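Local coordinates for protein SAM-dependent methyltransferase (Pyrococcus horikoshii, PDB 1WZN) that probably transfers a methyl group from S-adenosylmethionine to an acceptor substrate, and binds the product S-adenosyl-L-homocysteine in its Rossmann-like domain, at residues A[109-113]-A[114-118]; A[122-125]-A[126-129]; A[129-132]-A[133-137]. All blocks are in the same frame, centred on the assembly; numbering follows the deposited sequence.

Contact 1: residues A[109-113]-A[114-118]; sequences VTMFF and STIMY. With SAH (S-adenosyl-L-homocysteine), chain F.
Phe-113 and Ser-114 form the bend by which strand 106-111 of the Rossmann-like methyltransferase fold passes into the 3-10 turn 115-118, where it lines the S-adenosyl-L-homocysteine (SAH) pocket. Both residues have positive phi, and the chain turns sharply here. Ser-114 O accepts the N-H of Met-117, which starts the turn.

Thr-115 comes next and meets both the strand and the ligand. With OG1 beside its own backbone N (chi1 -59°) and CG2 anti to that N, the hydroxyl is placed near the ligand and the methyl near the ribose oxygen O4' and the sulfur of Met-111. Its CB rests 3.7 Å from Met-111 CG, the two side chains crossing at about a right angle. Thr-115 OG1 lies 3.5 Å from C5' of SAH and shares two waters with the backbone just after the strand: one lies 2.8 Å from Phe-112 O, the other donates to Phe-113 O at 2.7 Å. Phe-112 O also accepts the amino group of SAH directly, N to O 3.1 Å, and Ala-49 O is a further hydrogen-bond partner of the ligand.

Ile-116 adds an apolar touch, its CG2 standing 4.0 Å from Met-111 SD, while Leu-124 of helix 121-134 packs against its CB. Tyr-118 closes the turn through its N-H to Thr-115 O, and its hydroxyl is held by Tyr-5 and Asp-205. The homocysteine chain meets the ring of Phe-113 at its edge, with CD2 4.1 Å from SAH CG.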
# COMPACT_ATOMS: atom_id res chain seq x y z
N VAL A 109 41.35 8.02 -6.41
CA VAL A 109 40.43 9.14 -6.33
C VAL A 109 39.12 8.52 -5.87
O VAL A 109 38.71 7.48 -6.40
CB VAL A 109 40.21 9.80 -7.70
CG1 VAL A 109 39.16 10.91 -7.59
CG2 VAL A 109 41.53 10.38 -8.23
N THR A 110 38.48 9.13 -4.89
CA THR A 110 37.22 8.62 -4.37
C THR A 110 36.13 9.68 -4.38
O THR A 110 36.39 10.88 -4.37
CB THR A 110 37.37 8.12 -2.91
OG1 THR A 110 37.85 9.19 -2.08
CG2 THR A 110 38.35 6.95 -2.82
N MET A 111 34.89 9.21 -4.42
CA MET A 111 33.72 10.08 -4.35
C MET A 111 32.73 9.23 -3.61
O MET A 111 32.14 8.31 -4.19
CB MET A 111 33.19 10.45 -5.73
CG MET A 111 31.94 11.32 -5.64
SD MET A 111 31.49 12.10 -7.20
CE MET A 111 32.54 13.53 -7.13
N PHE A 112 32.54 9.53 -2.33
CA PHE A 112 31.67 8.75 -1.47
C PHE A 112 30.27 9.26 -1.22
O PHE A 112 30.01 10.47 -1.18
CB PHE A 112 32.34 8.56 -0.10
CG PHE A 112 33.61 7.75 -0.14
CD1 PHE A 112 33.56 6.37 -0.37
CD2 PHE A 112 34.84 8.35 0.08
CE1 PHE A 112 34.73 5.61 -0.39
CE2 PHE A 112 36.02 7.60 0.07
CZ PHE A 112 35.96 6.22 -0.17
N PHE A 113 29.36 8.31 -1.06
CA PHE A 113 27.97 8.56 -0.73
C PHE A 113 27.03 9.16 -1.78
O PHE A 113 26.46 10.23 -1.58
CB PHE A 113 27.90 9.37 0.58
CG PHE A 113 26.57 9.26 1.30
CD1 PHE A 113 25.92 8.03 1.40
CD2 PHE A 113 25.99 10.37 1.90
CE1 PHE A 113 24.70 7.92 2.07
CE2 PHE A 113 24.77 10.27 2.57
CZ PHE A 113 24.13 9.04 2.66
N SER A 114 26.90 8.44 -2.89
CA SER A 114 25.97 8.81 -3.96
C SER A 114 26.12 10.15 -4.65
O SER A 114 25.20 10.58 -5.34
CB SER A 114 24.54 8.72 -3.42
OG SER A 114 24.40 7.57 -2.60
N THR A 115 27.27 10.80 -4.51
CA THR A 115 27.42 12.10 -5.13
C THR A 115 27.39 12.16 -6.66
O THR A 115 27.14 13.22 -7.22
CB THR A 115 28.69 12.81 -4.60
OG1 THR A 115 28.56 12.94 -3.18
CG2 THR A 115 28.84 14.20 -5.21
N ILE A 116 27.62 11.04 -7.35
CA ILE A 116 27.55 11.13 -8.81
C ILE A 116 26.15 11.53 -9.26
O ILE A 116 25.98 12.03 -10.37
CB ILE A 116 27.91 9.80 -9.54
CG1 ILE A 116 26.99 8.67 -9.09
CG2 ILE A 116 29.38 9.47 -9.32
CD1 ILE A 116 27.16 7.41 -9.91
N MET A 117 25.16 11.34 -8.39
CA MET A 117 23.78 11.68 -8.72
C MET A 117 23.55 13.17 -8.92
O MET A 117 22.54 13.57 -9.50
CB MET A 117 22.83 11.13 -7.66
CG MET A 117 22.74 9.61 -7.65
SD MET A 117 21.57 8.95 -6.43
CE MET A 117 20.00 9.35 -7.21
N TYR A 118 24.47 14.00 -8.44
CA TYR A 118 24.32 15.44 -8.62
C TYR A 118 24.66 15.87 -10.04
O TYR A 118 24.38 17.00 -10.43
CB TYR A 118 25.21 16.21 -7.63
CG TYR A 118 24.59 16.40 -6.27
CD1 TYR A 118 23.68 17.44 -6.04
CD2 TYR A 118 24.84 15.51 -5.24
CE1 TYR A 118 23.04 17.57 -4.81
CE2 TYR A 118 24.20 15.62 -4.01
CZ TYR A 118 23.30 16.65 -3.80
OH TYR A 118 22.64 16.75 -2.60
N SAH F . 31.64 12.43 0.66
CA SAH F . 30.89 12.94 1.89
CB SAH F . 29.73 13.86 1.63
CG SAH F . 28.52 13.41 0.83
SD SAH F . 27.42 14.88 0.69
C SAH F . 30.43 11.64 2.70
O SAH F . 30.72 10.51 2.26
OXT SAH F . 29.79 11.86 3.79
C5' SAH F . 27.62 15.43 -0.96
C4' SAH F . 28.78 16.53 -1.08
O4' SAH F . 28.77 16.86 -2.47
C3' SAH F . 28.53 17.84 -0.37
O3' SAH F . 29.53 18.08 0.62
C2' SAH F . 28.50 18.89 -1.56
O2' SAH F . 28.99 20.17 -1.17
C1' SAH F . 29.35 18.19 -2.61
N9 SAH F . 29.21 18.58 -3.89
C8 SAH F . 28.12 18.62 -4.75
N7 SAH F . 28.38 19.06 -5.94
C5 SAH F . 29.76 19.37 -5.91
C6 SAH F . 30.64 19.90 -6.92
N6 SAH F . 30.24 20.21 -8.16
N1 SAH F . 31.95 20.07 -6.52
C2 SAH F . 32.39 19.76 -5.27
N3 SAH F . 31.58 19.25 -4.28
C4 SAH F . 30.29 19.09 -4.66
O HOH W 1 30.96 12.72 -2.46
O HOH W 2 25.50 12.72 -2.20

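Contact 2: residues A[122-125]-A[126-129]; sequences EDLR and KLFS
Leu-124 and Phe-128 make an i to i+4 side-chain contact within one turn of helix 121-134, the helix of the beta-alpha-beta crossover between the parallel strands 106-111 and 139-146. Four backbone hydrogen bonds hold the turn; that from Phe-128 N to Leu-124 O is the straightest, 3.0 Å with an N-H...O angle of 171°. Leu-124 comes over the face of the Phe-128 ring in a CH-pi contact: CG is 4.1 Å from the centroid and 3.7 Å from CZ. The leucine CG is anti to its backbone N (chi1 -164°), which swings the branch down the helix towards the ring. Leu-124 O also stands over a ring face, 3.4 Å from Phe-128 CG, near the rim. Leu-124 CD1 meets Leu-127 CD2 at 4.1 Å.

Helix 212-219 packs on this side through Leu-218, and Arg-125 packs on Leu-217 of the second subunit. With an alanine in place of Phe-128 the ring is gone, and Leu-124 CG and Leu-218 would probably be left facing a gap. Lys-126 NZ and Asp-123 OD1 stay 5.9 Å apart, too far for a salt bridge; the cohesion of Leu-124 with Phe-128 and Leu-127 is apolar, through dispersion and CH-pi attraction, and probably owes little to charge.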
# COMPACT_ATOMS: atom_id res chain seq x y z
N GLU A 122 26.33 14.60 -19.26
CA GLU A 122 27.44 15.40 -19.76
C GLU A 122 28.46 15.74 -18.67
O GLU A 122 29.67 15.61 -18.87
CB GLU A 122 26.90 16.69 -20.40
CG GLU A 122 25.97 16.48 -21.60
CD GLU A 122 24.72 15.65 -21.29
OE1 GLU A 122 24.07 15.89 -20.25
OE2 GLU A 122 24.39 14.74 -22.10
N ASP A 123 27.97 16.17 -17.51
CA ASP A 123 28.86 16.52 -16.41
C ASP A 123 29.54 15.28 -15.82
O ASP A 123 30.66 15.36 -15.35
CB ASP A 123 28.10 17.27 -15.30
CG ASP A 123 27.82 18.71 -15.67
OD1 ASP A 123 28.46 19.22 -16.61
OD2 ASP A 123 26.98 19.35 -15.00
N LEU A 124 28.85 14.14 -15.86
CA LEU A 124 29.44 12.92 -15.33
C LEU A 124 30.60 12.49 -16.23
O LEU A 124 31.64 12.04 -15.74
CB LEU A 124 28.38 11.81 -15.24
CG LEU A 124 28.72 10.60 -14.37
CD1 LEU A 124 29.13 11.05 -12.96
CD2 LEU A 124 27.52 9.66 -14.30
N ARG A 125 30.45 12.65 -17.54
CA ARG A 125 31.53 12.29 -18.46
C ARG A 125 32.71 13.21 -18.20
O ARG A 125 33.87 12.79 -18.23
CB ARG A 125 31.10 12.42 -19.92
CG ARG A 125 30.07 11.40 -20.39
CD ARG A 125 29.97 11.42 -21.91
NE ARG A 125 29.07 10.39 -22.42
CZ ARG A 125 29.05 9.98 -23.68
NH1 ARG A 125 29.89 10.50 -24.57
NH2 ARG A 125 28.18 9.04 -24.06
N LYS A 126 32.41 14.49 -17.97
CA LYS A 126 33.46 15.47 -17.71
C LYS A 126 34.20 15.11 -16.43
O LYS A 126 35.42 15.22 -16.35
CB LYS A 126 32.86 16.87 -17.57
CG LYS A 126 33.90 17.96 -17.31
CD LYS A 126 33.28 19.35 -17.25
CE LYS A 126 34.36 20.42 -17.13
NZ LYS A 126 33.78 21.80 -17.08
N LEU A 127 33.44 14.69 -15.42
CA LEU A 127 34.03 14.29 -14.14
C LEU A 127 34.97 13.10 -14.31
O LEU A 127 36.11 13.13 -13.84
CB LEU A 127 32.92 13.91 -13.14
CG LEU A 127 33.40 13.34 -11.79
CD1 LEU A 127 34.25 14.38 -11.07
CD2 LEU A 127 32.20 12.95 -10.94
N PHE A 128 34.49 12.04 -14.96
CA PHE A 128 35.29 10.85 -15.17
C PHE A 128 36.56 11.18 -15.95
O PHE A 128 37.62 10.60 -15.70
CB PHE A 128 34.50 9.77 -15.92
CG PHE A 128 33.35 9.17 -15.14
CD1 PHE A 128 33.30 9.26 -13.75
CD2 PHE A 128 32.34 8.48 -15.80
CE1 PHE A 128 32.26 8.67 -13.03
CE2 PHE A 128 31.30 7.89 -15.09
CZ PHE A 128 31.26 7.98 -13.70
N SER A 129 36.44 12.09 -16.91
CA SER A 129 37.59 12.49 -17.71
C SER A 129 38.63 13.18 -16.83
O SER A 129 39.83 12.90 -16.95
CB SER A 129 37.15 13.44 -18.83
OG SER A 129 38.23 13.70 -19.70

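Contact 3: residues A[129-132]-A[133-137]; sequences SKVA and EALKP
Glu-133 reaches back over Ser-129 because its CG lies beside the backbone N (chi1 -60°) and the chain then runs on extended, laying CG 3.1 Å from Ser-129 O. Lys-130, also with CG beside its backbone N but bent at each later torsion, crosses this glutamate obliquely, so that its CD comes 4.0 Å from Glu-133 OE1. Both belong to the C-terminal turns of helix 121-134, in a beta-alpha-beta crossover of the Rossmann-like fold, just before Leu-135 leaves helical geometry and the chain enters the short strand 135-136.

The backbone records how the helix ends. Glu-133 N still gives a regular i to i+4 bond to Ser-129 O, with an N-H...O angle of 154°. Beyond it the turn tightens: Ala-134 N divides its hydrogen between Lys-130 O, weakly, and Val-131 O at 3.0 Å, where the donor sits above the carbonyl plane. Leu-135 N likewise has a weak bond to Val-131 O and another, 3.3 Å long, to Ala-132 O, again with the donor above the plane. Val-131 O is thus approached by two N-H groups, as happens when an alpha-helix narrows to 3-10 spacing at its last turn.

The apolar face of this end is turned to strand 106-111: Val-131 and Leu-135, whose CG1 and CD1 lie 4.3 Å apart, both pack on Val-109. The polar end of Lys-130 goes elsewhere, its NZ bonding to Ile-100 O, and stays 4.8 Å from Glu-133 OE1; any attraction between the two charges is therefore likely to be modest. A single water joins the glutamate to the serine instead, 3.0 Å from Ser-129 OG and giving a weak hydrogen bond to Glu-133 OE1.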
# COMPACT_ATOMS: atom_id res chain seq x y z
N SER A 129 36.44 12.09 -16.91
CA SER A 129 37.59 12.49 -17.71
C SER A 129 38.63 13.18 -16.83
O SER A 129 39.83 12.90 -16.95
CB SER A 129 37.15 13.44 -18.83
OG SER A 129 38.23 13.70 -19.70
N LYS A 130 38.18 14.08 -15.96
CA LYS A 130 39.09 14.79 -15.06
C LYS A 130 39.71 13.84 -14.03
O LYS A 130 40.87 14.02 -13.65
CB LYS A 130 38.35 15.92 -14.32
CG LYS A 130 37.67 16.94 -15.23
CD LYS A 130 38.69 17.75 -16.00
CE LYS A 130 38.29 19.22 -16.06
NZ LYS A 130 39.49 20.11 -16.08
N VAL A 131 38.95 12.85 -13.59
CA VAL A 131 39.44 11.87 -12.63
C VAL A 131 40.55 11.04 -13.27
O VAL A 131 41.59 10.80 -12.66
CB VAL A 131 38.30 10.94 -12.13
CG1 VAL A 131 38.88 9.75 -11.38
CG2 VAL A 131 37.35 11.72 -11.22
N ALA A 132 40.31 10.59 -14.50
CA ALA A 132 41.32 9.80 -15.20
C ALA A 132 42.62 10.61 -15.32
O ALA A 132 43.71 10.07 -15.14
CB ALA A 132 40.81 9.42 -16.59
N GLU A 133 42.50 11.90 -15.61
CA GLU A 133 43.67 12.76 -15.75
C GLU A 133 44.40 12.96 -14.42
O GLU A 133 45.60 13.23 -14.41
CB GLU A 133 43.28 14.12 -16.34
CG GLU A 133 42.63 14.03 -17.72
CD GLU A 133 42.46 15.38 -18.38
OE1 GLU A 133 41.95 16.32 -17.72
OE2 GLU A 133 42.83 15.51 -19.57
N ALA A 134 43.68 12.83 -13.31
CA ALA A 134 44.29 13.01 -11.99
C ALA A 134 45.03 11.77 -11.48
O ALA A 134 45.86 11.87 -10.57
CB ALA A 134 43.22 13.43 -10.98
N LEU A 135 44.74 10.61 -12.06
CA LEU A 135 45.33 9.36 -11.62
C LEU A 135 46.70 8.96 -12.15
O LEU A 135 47.03 9.20 -13.32
CB LEU A 135 44.38 8.20 -11.92
CG LEU A 135 43.11 8.07 -11.08
CD1 LEU A 135 42.19 7.03 -11.72
CD2 LEU A 135 43.47 7.66 -9.66
N LYS A 136 47.49 8.33 -11.28
CA LYS A 136 48.80 7.81 -11.67
C LYS A 136 48.49 6.49 -12.37
O LYS A 136 47.43 5.90 -12.14
CB LYS A 136 49.66 7.52 -10.43
CG LYS A 136 50.09 8.75 -9.65
CD LYS A 136 51.07 8.34 -8.56
CE LYS A 136 51.47 9.51 -7.69
NZ LYS A 136 52.38 9.03 -6.63
N PRO A 137 49.40 6.00 -13.22
CA PRO A 137 49.16 4.74 -13.92
C PRO A 137 48.83 3.62 -12.95
O PRO A 137 49.50 3.44 -11.94
CB PRO A 137 50.48 4.49 -14.66
CG PRO A 137 50.98 5.87 -14.92
CD PRO A 137 50.71 6.57 -13.60
O HOH W 3 39.11 16.48 -19.19

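Overall arrangement
From the N terminus onward the three contacts follow in series, none nesting in or crossing another. Contact 1 closes the turn at the C-terminal end of strand 106-111, beside the ligand; after it the chain enters helix 121-134, whose early turns hold contact 2 and whose last turns hold contact 3, the two meeting at Ser-129. The helix runs back along its own strand, so the later contacts return to the first: Leu-124 and Leu-127 of contact 2 pack on Ile-116 and Met-111, respectively, while Val-131 and Leu-135 of contact 3 reach Val-109. Together they tie the central sheet to one covering helix, from pocket to far end.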